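Local coordinates for protein ALKF (Bacillus cereus, PDB 3ZBO) that is of unknown function but shows affinity for branched DNA structures and is related to the HEAT-like repeat DNA glycosylases AlkC and AlkD, at residues A[153-158]-A[178-183]; A[140-145]-A[186-191]; A[194-199]-A[221-226]; A[117-122]-A[136-141]. All blocks are in the same frame, centred on the assembly; numbering follows the deposited sequence. Where two conformers were deposited one is given.

Contact 1. Residues A[153-158]-A[178-183]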
loop_
_atom_site.group_PDB
_atom_site.type_symbol
_atom_site.label_atom_id
_atom_site.label_comp_id
_atom_site.label_asym_id
_atom_site.label_seq_id
_atom_site.Cartn_x
_atom_site.Cartn_y
_atom_site.Cartn_z
ATOM N N SER A 153 15.579 16.165 -4.971
ATOM C CA SER A 153 16.314 16.129 -3.739
ATOM C C SER A 153 15.519 15.474 -2.573
ATOM O O SER A 153 16.153 14.820 -1.764
ATOM C CB SER A 153 16.772 17.617 -3.336
ATOM O OG SER A 153 15.647 18.375 -3.132
ATOM N N LYS A 154 14.191 15.607 -2.512
ATOM C CA LYS A 154 13.416 14.967 -1.471
ATOM C C LYS A 154 13.529 13.432 -1.674
ATOM O O LYS A 154 13.763 12.732 -0.676
ATOM C CB LYS A 154 11.956 15.352 -1.578
ATOM C CG LYS A 154 11.136 14.854 -0.397
ATOM C CD LYS A 154 9.619 15.191 -0.715
ATOM C CE LYS A 154 8.753 15.041 0.420
ATOM N NZ LYS A 154 7.387 15.415 -0.133
ATOM N N ILE A 155 13.320 12.978 -2.928
ATOM C CA ILE A 155 13.436 11.493 -3.123
ATOM C C ILE A 155 14.829 11.000 -2.809
ATOM O O ILE A 155 15.030 9.953 -2.212
ATOM C CB ILE A 155 13.018 11.135 -4.579
ATOM C CG1 ILE A 155 11.597 11.550 -4.891
ATOM C CG2 ILE A 155 13.228 9.588 -4.838
ATOM C CD1 ILE A 155 10.483 10.998 -3.971
ATOM N N SER A 156 15.890 11.771 -3.183
ATOM C CA SER A 156 17.213 11.353 -2.848
ATOM C C SER A 156 17.441 11.245 -1.338
ATOM O O SER A 156 18.069 10.280 -0.857
ATOM C CB SER A 156 18.163 12.385 -3.525
ATOM O OG SER A 156 19.503 12.043 -3.264
ATOM N N ASP A 157 16.920 12.235 -0.602
ATOM C CA ASP A 157 17.085 12.230 0.851
ATOM C C ASP A 157 16.306 11.024 1.456
ATOM O O ASP A 157 16.785 10.389 2.425
ATOM C CB ASP A 157 16.553 13.540 1.435
ATOM C CG ASP A 157 17.451 14.727 1.192
ATOM O OD1 ASP A 157 18.591 14.546 0.812
ATOM O OD2 ASP A 157 16.932 15.840 1.491
ATOM N N MET A 158 15.150 10.710 0.872
ATOM C CA MET A 158 14.410 9.521 1.268
ATOM C C MET A 158 15.192 8.242 0.994
ATOM O O MET A 158 15.184 7.310 1.865
ATOM C CB MET A 158 13.048 9.491 0.563
ATOM C CG MET A 158 12.115 10.585 1.104
ATOM S SD MET A 158 10.660 10.750 0.141
ATOM C CE MET A 158 9.726 9.304 0.678
ATOM N N ASN A 178 11.614 -1.161 1.477
ATOM C CA ASN A 178 12.214 -1.949 0.393
ATOM C C ASN A 178 11.483 -1.761 -0.946
ATOM O O ASN A 178 12.166 -1.665 -2.004
ATOM C CB ASN A 178 12.248 -3.447 0.827
ATOM C CG ASN A 178 13.100 -4.303 -0.098
ATOM O OD1 ASN A 178 12.534 -5.052 -0.943
ATOM N ND2 ASN A 178 14.364 -4.221 0.110
ATOM N N ASN A 179 10.153 -1.728 -0.831
ATOM C CA ASN A 179 9.310 -1.466 -2.013
ATOM C C ASN A 179 9.726 -0.064 -2.551
ATOM O O ASN A 179 9.858 0.090 -3.812
ATOM C CB ASN A 179 7.813 -1.604 -1.580
ATOM C CG ASN A 179 6.858 -1.502 -2.730
ATOM O OD1 ASN A 179 7.277 -1.628 -3.879
ATOM N ND2 ASN A 179 5.547 -1.409 -2.423
ATOM N N PHE A 180 9.941 0.903 -1.685
ATOM C CA PHE A 180 10.319 2.224 -2.182
ATOM C C PHE A 180 11.662 2.127 -2.965
ATOM O O PHE A 180 11.776 2.775 -4.014
ATOM C CB PHE A 180 10.349 3.189 -0.956
ATOM C CG PHE A 180 10.777 4.603 -1.311
ATOM C CD1 PHE A 180 9.817 5.516 -1.744
ATOM C CD2 PHE A 180 12.093 4.954 -1.170
ATOM C CE1 PHE A 180 10.185 6.843 -2.039
ATOM C CE2 PHE A 180 12.485 6.276 -1.463
ATOM C CZ PHE A 180 11.523 7.250 -1.915
ATOM N N LEU A 181 12.665 1.436 -2.461
ATOM C CA LEU A 181 13.937 1.277 -3.203
ATOM C C LEU A 181 13.660 0.704 -4.582
ATOM O O LEU A 181 14.159 1.217 -5.575
ATOM C CB LEU A 181 14.923 0.291 -2.510
ATOM C CG LEU A 181 15.362 0.717 -1.121
ATOM C CD1 LEU A 181 16.480 -0.319 -0.804
ATOM C CD2 LEU A 181 16.038 2.200 -1.141
ATOM N N ASN A 182 12.875 -0.384 -4.631
ATOM C CA ASN A 182 12.584 -0.968 -5.939
ATOM C C ASN A 182 11.851 -0.069 -6.843
ATOM O O ASN A 182 12.179 0.001 -8.011
ATOM C CB ASN A 182 11.633 -2.154 -5.743
ATOM C CG ASN A 182 12.280 -3.418 -5.490
ATOM O OD1 ASN A 182 12.619 -4.125 -6.489
ATOM N ND2 ASN A 182 12.160 -3.905 -4.269
ATOM N N THR A 183 10.912 0.706 -6.318
ATOM C CA THR A 183 10.019 1.529 -7.142
ATOM C C THR A 183 10.793 2.725 -7.640
ATOM O O THR A 183 10.613 3.121 -8.814
ATOM C CB THR A 183 8.792 1.966 -6.321
ATOM O OG1 THR A 183 8.092 0.780 -5.926
ATOM C CG2 THR A 183 7.851 2.754 -7.278
#

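Contact 2. Residues A[140-145]-A[186-191]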
loop_
_atom_site.group_PDB
_atom_site.type_symbol
_atom_site.label_atom_id
_atom_site.label_comp_id
_atom_site.label_asym_id
_atom_site.label_seq_id
_atom_site.Cartn_x
_atom_site.Cartn_y
_atom_site.Cartn_z
ATOM N N TRP A 140 3.108 3.956 -4.654
ATOM C CA TRP A 140 1.970 4.028 -5.549
ATOM C C TRP A 140 2.000 5.333 -6.297
ATOM O O TRP A 140 1.629 5.338 -7.501
ATOM C CB TRP A 140 0.629 3.903 -4.765
ATOM C CG TRP A 140 0.670 2.717 -3.806
ATOM C CD1 TRP A 140 0.092 2.755 -2.547
ATOM C CD2 TRP A 140 1.293 1.412 -3.921
ATOM N NE1 TRP A 140 0.288 1.550 -1.879
ATOM C CE2 TRP A 140 1.082 0.749 -2.651
ATOM C CE3 TRP A 140 2.128 0.762 -4.908
ATOM C CZ2 TRP A 140 1.506 -0.557 -2.410
ATOM C CZ3 TRP A 140 2.567 -0.483 -4.663
ATOM C CH2 TRP A 140 2.295 -1.164 -3.395
ATOM N N LEU A 141 2.426 6.418 -5.648
ATOM C CA LEU A 141 2.498 7.730 -6.375
ATOM C C LEU A 141 3.546 7.663 -7.481
ATOM O O LEU A 141 3.305 8.175 -8.611
ATOM C CB LEU A 141 2.948 8.810 -5.396
ATOM C CG LEU A 141 1.919 9.231 -4.381
ATOM C CD1 LEU A 141 2.634 10.145 -3.456
ATOM C CD2 LEU A 141 0.737 9.922 -5.042
ATOM N N LEU A 142 4.676 7.020 -7.238
ATOM C CA LEU A 142 5.755 6.980 -8.304
ATOM C C LEU A 142 5.236 6.185 -9.496
ATOM O O LEU A 142 5.739 6.398 -10.613
ATOM C CB LEU A 142 6.948 6.317 -7.702
ATOM C CG LEU A 142 7.689 7.208 -6.760
ATOM C CD1 LEU A 142 8.691 6.415 -5.885
ATOM C CD2 LEU A 142 8.392 8.444 -7.454
ATOM N N GLY A 143 4.171 5.343 -9.326
ATOM C CA GLY A 143 3.549 4.696 -10.517
ATOM C C GLY A 143 2.361 5.397 -11.146
ATOM O O GLY A 143 1.940 5.032 -12.288
ATOM N N ASN A 144 1.765 6.366 -10.460
ATOM C CA ASN A 144 0.615 7.053 -11.037
ATOM C C ASN A 144 0.836 8.561 -11.167
ATOM O O ASN A 144 -0.118 9.308 -11.365
ATOM C CB ASN A 144 -0.659 6.738 -10.262
ATOM C CG ASN A 144 -1.913 7.078 -11.054
ATOM O OD1 ASN A 144 -1.935 6.967 -12.284
ATOM N ND2 ASN A 144 -2.945 7.476 -10.359
ATOM N N ARG A 145 2.115 8.977 -11.141
ATOM C CA ARG A 145 2.371 10.419 -11.271
ATOM C C ARG A 145 3.560 10.576 -12.175
ATOM O O ARG A 145 4.501 9.784 -12.228
ATOM C CB ARG A 145 2.710 11.093 -9.918
ATOM C CG ARG A 145 1.630 11.049 -8.818
ATOM C CD ARG A 145 0.418 11.850 -9.038
ATOM N NE ARG A 145 -0.529 11.422 -7.987
ATOM C CZ ARG A 145 -1.520 12.137 -7.532
ATOM N NH1 ARG A 145 -1.762 13.363 -8.046
ATOM N NH2 ARG A 145 -2.240 11.649 -6.546
ATOM N N ILE A 186 13.080 1.680 -10.607
ATOM C CA ILE A 186 12.405 1.403 -11.858
ATOM C C ILE A 186 11.538 2.528 -12.339
ATOM O O ILE A 186 11.497 2.811 -13.561
ATOM C CB ILE A 186 11.601 0.077 -11.676
ATOM C CG1 ILE A 186 12.532 -1.088 -11.420
ATOM C CG2 ILE A 186 10.733 -0.158 -12.947
ATOM C CD1 ILE A 186 13.715 -1.259 -12.429
ATOM N N SER A 187 10.782 3.197 -11.467
ATOM C CA SER A 187 9.784 4.153 -11.915
ATOM C C SER A 187 10.170 5.634 -11.772
ATOM O O SER A 187 9.380 6.454 -12.201
ATOM C CB SER A 187 8.449 3.924 -11.199
ATOM O OG SER A 187 7.951 2.596 -11.485
ATOM N N TYR A 188 11.317 5.929 -11.203
ATOM C CA TYR A 188 11.792 7.320 -11.065
ATOM C C TYR A 188 13.190 7.451 -11.601
ATOM O O TYR A 188 14.177 7.480 -10.899
ATOM C CB TYR A 188 11.721 7.695 -9.557
ATOM C CG TYR A 188 11.982 9.250 -9.437
ATOM C CD1 TYR A 188 11.060 10.136 -9.893
ATOM C CD2 TYR A 188 13.170 9.656 -8.831
ATOM C CE1 TYR A 188 11.349 11.569 -9.740
ATOM C CE2 TYR A 188 13.487 11.011 -8.621
ATOM C CZ TYR A 188 12.560 11.934 -9.151
ATOM O OH TYR A 188 12.882 13.262 -8.993
ATOM N N VAL A 189 13.243 7.528 -12.943
ATOM C CA VAL A 189 14.553 7.473 -13.608
ATOM C C VAL A 189 15.555 8.535 -13.219
ATOM O O VAL A 189 16.773 8.271 -13.312
ATOM C CB VAL A 189 14.468 7.393 -15.148
ATOM C CG1 VAL A 189 13.725 6.166 -15.570
ATOM C CG2 VAL A 189 13.856 8.625 -15.775
ATOM N N PRO A 190 15.104 9.713 -12.733
ATOM C CA PRO A 190 16.215 10.622 -12.275
ATOM C C PRO A 190 17.173 10.093 -11.259
ATOM O O PRO A 190 18.345 10.494 -11.197
ATOM C CB PRO A 190 15.455 11.848 -11.815
ATOM C CG PRO A 190 14.185 11.842 -12.601
ATOM C CD PRO A 190 13.780 10.317 -12.646
ATOM N N LEU A 191 16.747 9.136 -10.431
ATOM C CA LEU A 191 17.593 8.556 -9.436
ATOM C C LEU A 191 17.690 7.030 -9.609
ATOM O O LEU A 191 18.006 6.310 -8.646
ATOM C CB LEU A 191 17.002 8.852 -8.020
ATOM C CG LEU A 191 17.120 10.341 -7.689
ATOM C CD1 LEU A 191 16.391 10.642 -6.418
ATOM C CD2 LEU A 191 18.538 10.788 -7.604
#

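Contact 3. Residues A[194-199]-A[221-226]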
loop_
_atom_site.group_PDB
_atom_site.type_symbol
_atom_site.label_atom_id
_atom_site.label_comp_id
_atom_site.label_asym_id
_atom_site.label_seq_id
_atom_site.Cartn_x
_atom_site.Cartn_y
_atom_site.Cartn_z
ATOM N N LYS A 194 21.279 5.900 -8.373
ATOM C CA LYS A 194 21.490 5.966 -6.914
ATOM C C LYS A 194 20.682 4.862 -6.227
ATOM O O LYS A 194 21.142 4.325 -5.248
ATOM C CB LYS A 194 21.038 7.328 -6.388
ATOM C CG LYS A 194 21.196 7.496 -4.909
ATOM C CD LYS A 194 20.795 8.926 -4.408
ATOM C CE LYS A 194 21.090 8.971 -2.931
ATOM N NZ LYS A 194 22.505 9.365 -2.649
ATOM N N ALA A 195 19.457 4.613 -6.734
ATOM C CA ALA A 195 18.616 3.581 -6.079
ATOM C C ALA A 195 19.251 2.190 -6.205
ATOM O O ALA A 195 19.195 1.357 -5.293
ATOM C CB ALA A 195 17.160 3.600 -6.646
ATOM N N VAL A 196 19.846 1.938 -7.374
ATOM C CA VAL A 196 20.565 0.650 -7.606
ATOM C C VAL A 196 21.706 0.550 -6.605
ATOM O O VAL A 196 21.904 -0.523 -5.992
ATOM C CB VAL A 196 21.038 0.501 -9.094
ATOM C CG1 VAL A 196 22.008 -0.634 -9.259
ATOM C CG2 VAL A 196 19.801 0.353 -9.989
ATOM N N GLU A 197 22.462 1.655 -6.423
ATOM C CA GLU A 197 23.607 1.569 -5.533
ATOM C C GLU A 197 23.131 1.438 -4.079
ATOM O O GLU A 197 23.692 0.633 -3.333
ATOM C CB GLU A 197 24.404 2.873 -5.752
ATOM C CG GLU A 197 25.600 2.982 -4.786
ATOM C CD GLU A 197 26.531 1.770 -4.838
ATOM O OE1 GLU A 197 26.779 1.239 -5.964
ATOM O OE2 GLU A 197 27.025 1.343 -3.737
ATOM N N ILE A 198 22.040 2.142 -3.730
ATOM C CA ILE A 198 21.520 1.986 -2.366
ATOM C C ILE A 198 21.074 0.571 -2.123
ATOM O O ILE A 198 21.287 -0.005 -1.034
ATOM C CB ILE A 198 20.522 3.027 -2.043
ATOM C CG1 ILE A 198 21.402 4.278 -1.868
ATOM C CG2 ILE A 198 19.855 2.784 -0.683
ATOM C CD1 ILE A 198 20.767 5.436 -1.611
ATOM N N ALA A 199 20.396 0.008 -3.117
ATOM C CA ALA A 199 19.961 -1.423 -2.969
ATOM C C ALA A 199 21.126 -2.345 -2.712
ATOM O O ALA A 199 21.018 -3.227 -1.854
ATOM C CB ALA A 199 19.119 -1.887 -4.150
ATOM N N GLU A 221 18.024 -7.790 -6.447
ATOM C CA GLU A 221 17.517 -8.865 -7.329
ATOM C C GLU A 221 16.240 -8.429 -8.029
ATOM O O GLU A 221 16.014 -8.675 -9.246
ATOM C CB GLU A 221 17.266 -10.149 -6.535
ATOM C CG GLU A 221 16.731 -11.342 -7.367
ATOM C CD GLU A 221 16.442 -12.576 -6.498
ATOM O OE1 GLU A 221 15.445 -12.661 -5.704
ATOM O OE2 GLU A 221 17.278 -13.446 -6.575
ATOM N N SER A 222 15.321 -7.860 -7.235
ATOM C CA SER A 222 13.972 -7.521 -7.747
ATOM C C SER A 222 14.129 -6.445 -8.834
ATOM O O SER A 222 13.460 -6.505 -9.894
ATOM C CB SER A 222 13.062 -7.064 -6.625
ATOM O OG SER A 222 12.920 -8.142 -5.736
ATOM N N ILE A 223 14.997 -5.470 -8.547
ATOM C CA ILE A 223 15.285 -4.376 -9.547
ATOM C C ILE A 223 15.938 -5.013 -10.776
ATOM O O ILE A 223 15.501 -4.705 -11.895
ATOM C CB ILE A 223 16.252 -3.334 -8.970
ATOM C CG1 ILE A 223 15.521 -2.531 -7.915
ATOM C CG2 ILE A 223 16.899 -2.436 -10.053
ATOM C CD1 ILE A 223 16.557 -1.875 -7.004
ATOM N N GLN A 224 16.883 -5.935 -10.581
ATOM C CA GLN A 224 17.481 -6.554 -11.743
ATOM C C GLN A 224 16.474 -7.299 -12.612
ATOM O O GLN A 224 16.567 -7.240 -13.867
ATOM C CB GLN A 224 18.654 -7.476 -11.317
ATOM C CG GLN A 224 19.381 -8.091 -12.549
ATOM C CD GLN A 224 20.055 -6.982 -13.398
ATOM O OE1 GLN A 224 19.833 -6.865 -14.590
ATOM N NE2 GLN A 224 20.846 -6.149 -12.741
ATOM N N LYS A 225 15.487 -7.951 -12.003
ATOM C CA LYS A 225 14.450 -8.691 -12.784
ATOM C C LYS A 225 13.679 -7.706 -13.633
ATOM O O LYS A 225 13.302 -8.042 -14.757
ATOM C CB LYS A 225 13.552 -9.564 -11.867
ATOM C CG LYS A 225 14.346 -10.664 -11.327
ATOM C CD LYS A 225 13.572 -11.541 -10.324
ATOM C CE LYS A 225 14.556 -12.581 -9.714
ATOM N NZ LYS A 225 13.816 -13.597 -8.921
ATOM N N GLU A 226 13.360 -6.534 -13.088
ATOM C CA GLU A 226 12.667 -5.566 -13.884
ATOM C C GLU A 226 13.497 -4.995 -15.002
ATOM O O GLU A 226 12.978 -4.861 -16.111
ATOM C CB GLU A 226 12.156 -4.414 -12.981
ATOM C CG GLU A 226 11.075 -4.932 -11.965
ATOM C CD GLU A 226 9.691 -4.880 -12.544
ATOM O OE1 GLU A 226 9.336 -5.685 -13.454
ATOM O OE2 GLU A 226 8.923 -4.015 -12.062
#

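Contact 4. Residues A[117-122]-A[136-141]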
loop_
_atom_site.group_PDB
_atom_site.type_symbol
_atom_site.label_atom_id
_atom_site.label_comp_id
_atom_site.label_asym_id
_atom_site.label_seq_id
_atom_site.Cartn_x
_atom_site.Cartn_y
_atom_site.Cartn_z
ATOM N N ASP A 117 1.808 15.222 1.494
ATOM C CA ASP A 117 1.829 15.885 2.809
ATOM C C ASP A 117 1.483 14.884 3.924
ATOM O O ASP A 117 2.135 14.809 4.974
ATOM C CB ASP A 117 0.824 16.993 2.787
ATOM C CG ASP A 117 1.335 18.206 2.000
ATOM O OD1 ASP A 117 2.588 18.294 1.737
ATOM O OD2 ASP A 117 0.481 19.047 1.662
ATOM N N VAL A 118 0.425 14.060 3.702
ATOM C CA VAL A 118 -0.009 13.105 4.687
ATOM C C VAL A 118 1.024 11.951 4.793
ATOM O O VAL A 118 1.436 11.583 5.899
ATOM C CB VAL A 118 -1.354 12.534 4.346
ATOM C CG1 VAL A 118 -1.736 11.434 5.388
ATOM C CG2 VAL A 118 -2.406 13.655 4.366
ATOM N N ALA A 119 1.492 11.458 3.663
ATOM C CA ALA A 119 2.504 10.371 3.748
ATOM C C ALA A 119 3.759 10.788 4.458
ATOM O O ALA A 119 4.356 10.029 5.206
ATOM C CB ALA A 119 2.865 9.900 2.306
ATOM N N ASP A 120 4.199 12.014 4.212
ATOM C CA ASP A 120 5.372 12.538 4.962
ATOM C C ASP A 120 5.184 12.572 6.487
ATOM O O ASP A 120 6.096 12.154 7.277
ATOM C CB ASP A 120 5.772 13.929 4.493
ATOM C CG ASP A 120 6.276 13.969 3.057
ATOM O OD1 ASP A 120 6.722 12.902 2.508
ATOM O OD2 ASP A 120 6.340 15.090 2.515
ATOM N N LYS A 121 3.988 13.003 6.918
ATOM C CA LYS A 121 3.699 12.979 8.322
ATOM C C LYS A 121 3.723 11.576 8.837
ATOM O O LYS A 121 4.225 11.260 9.932
ATOM C CB LYS A 121 2.336 13.619 8.622
ATOM C CG LYS A 121 2.416 15.123 8.430
ATOM C CD LYS A 121 1.032 15.700 8.824
ATOM C CE LYS A 121 0.978 17.163 8.373
ATOM N NZ LYS A 121 -0.198 17.775 9.185
ATOM N N TRP A 122 3.138 10.642 8.060
ATOM C CA TRP A 122 3.107 9.288 8.494
ATOM C C TRP A 122 4.495 8.671 8.597
ATOM O O TRP A 122 4.793 7.917 9.533
ATOM C CB TRP A 122 2.158 8.386 7.595
ATOM C CG TRP A 122 0.741 8.729 7.815
ATOM C CD1 TRP A 122 0.235 9.621 8.761
ATOM C CD2 TRP A 122 -0.377 8.234 7.083
ATOM N NE1 TRP A 122 -1.192 9.675 8.675
ATOM C CE2 TRP A 122 -1.571 8.856 7.623
ATOM C CE3 TRP A 122 -0.491 7.350 5.987
ATOM C CZ2 TRP A 122 -2.843 8.538 7.154
ATOM C CZ3 TRP A 122 -1.741 7.096 5.478
ATOM C CH2 TRP A 122 -2.924 7.715 6.096
ATOM N N SER A 136 4.557 3.155 1.523
ATOM C CA SER A 136 3.772 2.494 0.466
ATOM C C SER A 136 3.116 3.551 -0.466
ATOM O O SER A 136 3.135 3.354 -1.671
ATOM C CB SER A 136 2.683 1.601 1.053
ATOM O OG SER A 136 3.289 0.498 1.819
ATOM N N CYS A 137 2.564 4.590 0.136
ATOM C CA CYS A 137 1.905 5.616 -0.700
ATOM C C CYS A 137 2.905 6.176 -1.661
ATOM O O CYS A 137 2.498 6.359 -2.845
ATOM C CB CYS A 137 1.426 6.663 0.275
ATOM S SG CYS A 137 0.547 8.021 -0.610
ATOM N N TYR A 138 4.143 6.433 -1.248
ATOM C CA TYR A 138 5.116 6.923 -2.235
ATOM C C TYR A 138 5.310 5.931 -3.377
ATOM O O TYR A 138 5.500 6.331 -4.536
ATOM C CB TYR A 138 6.477 7.319 -1.665
ATOM C CG TYR A 138 6.479 8.745 -1.198
ATOM C CD1 TYR A 138 6.066 9.085 0.099
ATOM C CD2 TYR A 138 6.816 9.762 -2.109
ATOM C CE1 TYR A 138 6.055 10.436 0.470
ATOM C CE2 TYR A 138 6.834 11.124 -1.675
ATOM C CZ TYR A 138 6.443 11.403 -0.441
ATOM O OH TYR A 138 6.460 12.740 -0.089
ATOM N N CYS A 139 5.382 4.643 -3.066
ATOM C CA CYS A 139 5.535 3.664 -4.173
ATOM C C CYS A 139 4.363 3.785 -5.135
ATOM O O CYS A 139 4.599 3.733 -6.361
ATOM C CB CYS A 139 5.560 2.243 -3.635
ATOM S SG CYS A 139 6.913 1.895 -2.538
ATOM N N TRP A 140 3.108 3.956 -4.654
ATOM C CA TRP A 140 1.970 4.028 -5.549
ATOM C C TRP A 140 2.000 5.333 -6.297
ATOM O O TRP A 140 1.629 5.338 -7.501
ATOM C CB TRP A 140 0.629 3.903 -4.765
ATOM C CG TRP A 140 0.670 2.717 -3.806
ATOM C CD1 TRP A 140 0.092 2.755 -2.547
ATOM C CD2 TRP A 140 1.293 1.412 -3.921
ATOM N NE1 TRP A 140 0.288 1.550 -1.879
ATOM C CE2 TRP A 140 1.082 0.749 -2.651
ATOM C CE3 TRP A 140 2.128 0.762 -4.908
ATOM C CZ2 TRP A 140 1.506 -0.557 -2.410
ATOM C CZ3 TRP A 140 2.567 -0.483 -4.663
ATOM C CH2 TRP A 140 2.295 -1.164 -3.395
ATOM N N LEU A 141 2.426 6.418 -5.648
ATOM C CA LEU A 141 2.498 7.730 -6.375
ATOM C C LEU A 141 3.546 7.663 -7.481
ATOM O O LEU A 141 3.305 8.175 -8.611
ATOM C CB LEU A 141 2.948 8.810 -5.396
ATOM C CG LEU A 141 1.919 9.231 -4.381
ATOM C CD1 LEU A 141 2.634 10.145 -3.456
ATOM C CD2 LEU A 141 0.737 9.922 -5.042
#

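Contact 1. Residues A[153-158]-A[178-183]
Asn179 O lies one residue before Phe180, the side chain that crosses to Ile155 and Met158, and it takes two bonds from Thr183. Thr183 OG1 stands 2.8 Å from Asn179 O, above the carbonyl plane and not on a lone pair. Thr183 N bonds to the same oxygen as part of the helix. Asn178 O is held in a similar way. Asn182 ND2 reaches Asn178 O at 3.2 Å, again from above the carbonyl plane, and Asn182 N supplies the helical bond. All these bonds stay within helix 171-187.

The contact with helix 152-165 is apolar, and Phe180 carries it. Phe180 CG lies anti to the backbone N (chi1 178°), which sends the ring out toward the other helix. Met158 touches the far end of the ring twice. Met158 CB is 3.7 Å from Phe180 CZ. The Met158 chain then bends at chi3 (76°) and brings Met158 CE to 3.7 Å from Phe180 CE1. The Met158 SD atom is 5.2 Å from the centre of the Phe180 ring and approaches obliquely, a Met-aromatic contact. Ile155 adds one methyl: Ile155 CG2 is 4.1 Å from Phe180 CZ. The three touching residues are all buried.

Trp135 on helix 128-144 meets the Phe180 ring edge-to-face, and Leu159 and Val162 extend the apolar patch along helix 152-165. Phe180, Met158, Ile155 and Trp135 thus form a buried apolar core joining helices 128-144, 152-165 and 171-187, consistent with the stacked helices of a HEAT-like repeat fold.

Contact 2. Residues A[140-145]-A[186-191]
Leu142 CD2 rests against Tyr188, where the last turns of helix 128-144 and helix 171-187 come together. The contact joins two helix ends in a helical fold consistent with the HEAT-like repeats of the related glycosylases. Leu142 CD2 is 4.0 Å from Tyr188 CD1 and 4.0 Å from Tyr188 CB. The methyl therefore sits at the root of the tyrosine side chain, and it comes to the ring obliquely. Leu142 CG lies anti to its own carbonyl carbon (chi1 -76°), which directs the branch toward the other segment. The second touch involves the backbone: Leu142 O is 3.7 Å from Ser187 CB. The nearest CA atoms, those of Leu142 and Ser187, are 6.1 Å apart, so the two segments are close here.

Residues of the second segment position the tyrosine. Tyr188 is the first residue after its helix to leave helical backbone angles. Pro190 CD lies 3.7 Å above the plane of the Tyr188 ring, over its centre. Leu191 CD1 meets the same ring at its edge, in the plane. The ring is thus confined by its own following turn as well as by Leu142.

Further out, Leu142 also packs on Phe150, Thr183 and Val184. The hydroxyl of Ser187 is used elsewhere, in a hydrogen bond from its OG to Phe234 O. Lys235 NZ ties the two helix ends together: it is hydrogen-bonded to Leu142 O, Arg145 O and Ser187 O.

Contact 3. Residues A[194-199]-A[221-226]
Val196 and Ile223 mark the closest approach of the two backbones, with 7.5 Å between Val196 CA and Ile223 CA. Both segments are helical throughout and both belong to longer helices, 192-202 and 219-228. Regular backbone bonds hold each one, such as Ala199 N to Ala195 O and Lys225 N to Glu221 O.

Ile223 is the centre of the side-chain contact, and its two arms do different work. Ile223 CG2 lies anti to the backbone N and meets Val196 CG2 at 4.0 Å. The longer arm leaves beside the backbone N (chi1 -71°) and ends at Ile223 CD1, which is 3.8 Å from Ala199 CB. Val196 and Ala199 are three residues apart on their helix, so the isoleucine touches two places almost one turn apart.

The pair of helices is linked by an antiparallel two-stranded hairpin, strands 204-207 and 215-218. The hairpin interrupts an otherwise helical fold, consistent with the HEAT-like repeat class. Ala185 of helix 171-187 touches both Ala195 and Ile223. Asn182 of the same helix also packs on Ile223. On helix 219-228, Glu226 is buried, and its two carboxylate oxygens form salt bridges with separate arginines: OE1 with Arg229 NH1, OE2 with Arg236 NH1.

Contact 4. Residues A[117-122]-A[136-141]
Tyr138 reaches from helix 128-144 to Ala119 and Asp120 of helix 115-124. Beyond CB, one side of its ring does the touching. Tyr138 CD1 is 4.0 Å from Ala119 CB. Tyr138 CE1 is closer still, 3.7 Å from the same methyl, which approaches the ring obliquely. At the tip, Tyr138 OH donates a hydrogen bond to Asp120 OD1 at 2.6 Å. The oxygen is met on its syn side, 31° out of the carboxylate plane. Asp120 OD1 lies at the edge of the ring, near its plane, and the carboxylate and ring planes are only 14° apart. The two side chains nevertheless cross at about a right angle.

Lys154 of helix 152-165, outside the two segments, joins this polar group. Lys154 NZ forms a salt bridge with Asp120 OD2 and hydrogen bonds with Tyr138 OH and Gln116 OE1. The ammonium group would probably stabilise the negative charge on the aspartate. The two bonds to Asp120 use different oxygens and so should fix the rotation of the carboxylate.

Ala119 also serves the apolar side of the contact. Ala119 CB is 4.1 Å from Cys137 CB, and Cys137 SG, set anti to its backbone N, is 4.2 Å from the same methyl. The short helical segments are roughly antiparallel, 147° between their directions, and their axes come within 9.9 Å. Such a pairing of successive helices is consistent with a HEAT-like repeat fold. Helix 98-110 packs on both members of the pair, helix 85-94 touches Val118 and Trp122, and helix 171-187 covers Ser136, Cys139 and Trp140.

How the contacts relate
Contacts 1, 3 and 4 pair helices; contact 2 joins a helix end to the turn after another helix. All four are largely buried, but contact 4 lies nearest the centre of the chain and contact 3 farthest out. Contacts 1 and 2 share helix 171-187, and contacts 2 and 4 share helix 128-144. Contact 1 is nested within the chain loop closed by contact 2. Their chemistry differs: contact 4 has a direct hydrogen bond between its segments, whereas contacts 1 and 3 are apolar and contact 2 adds a backbone oxygen. Lys154, on the helix of contact 1, reaches back to Asp120 and Tyr138 of contact 4. Leu181 CD2 packs on Ile198 CG2 at 3.9 Å, linking contacts 1 and 3.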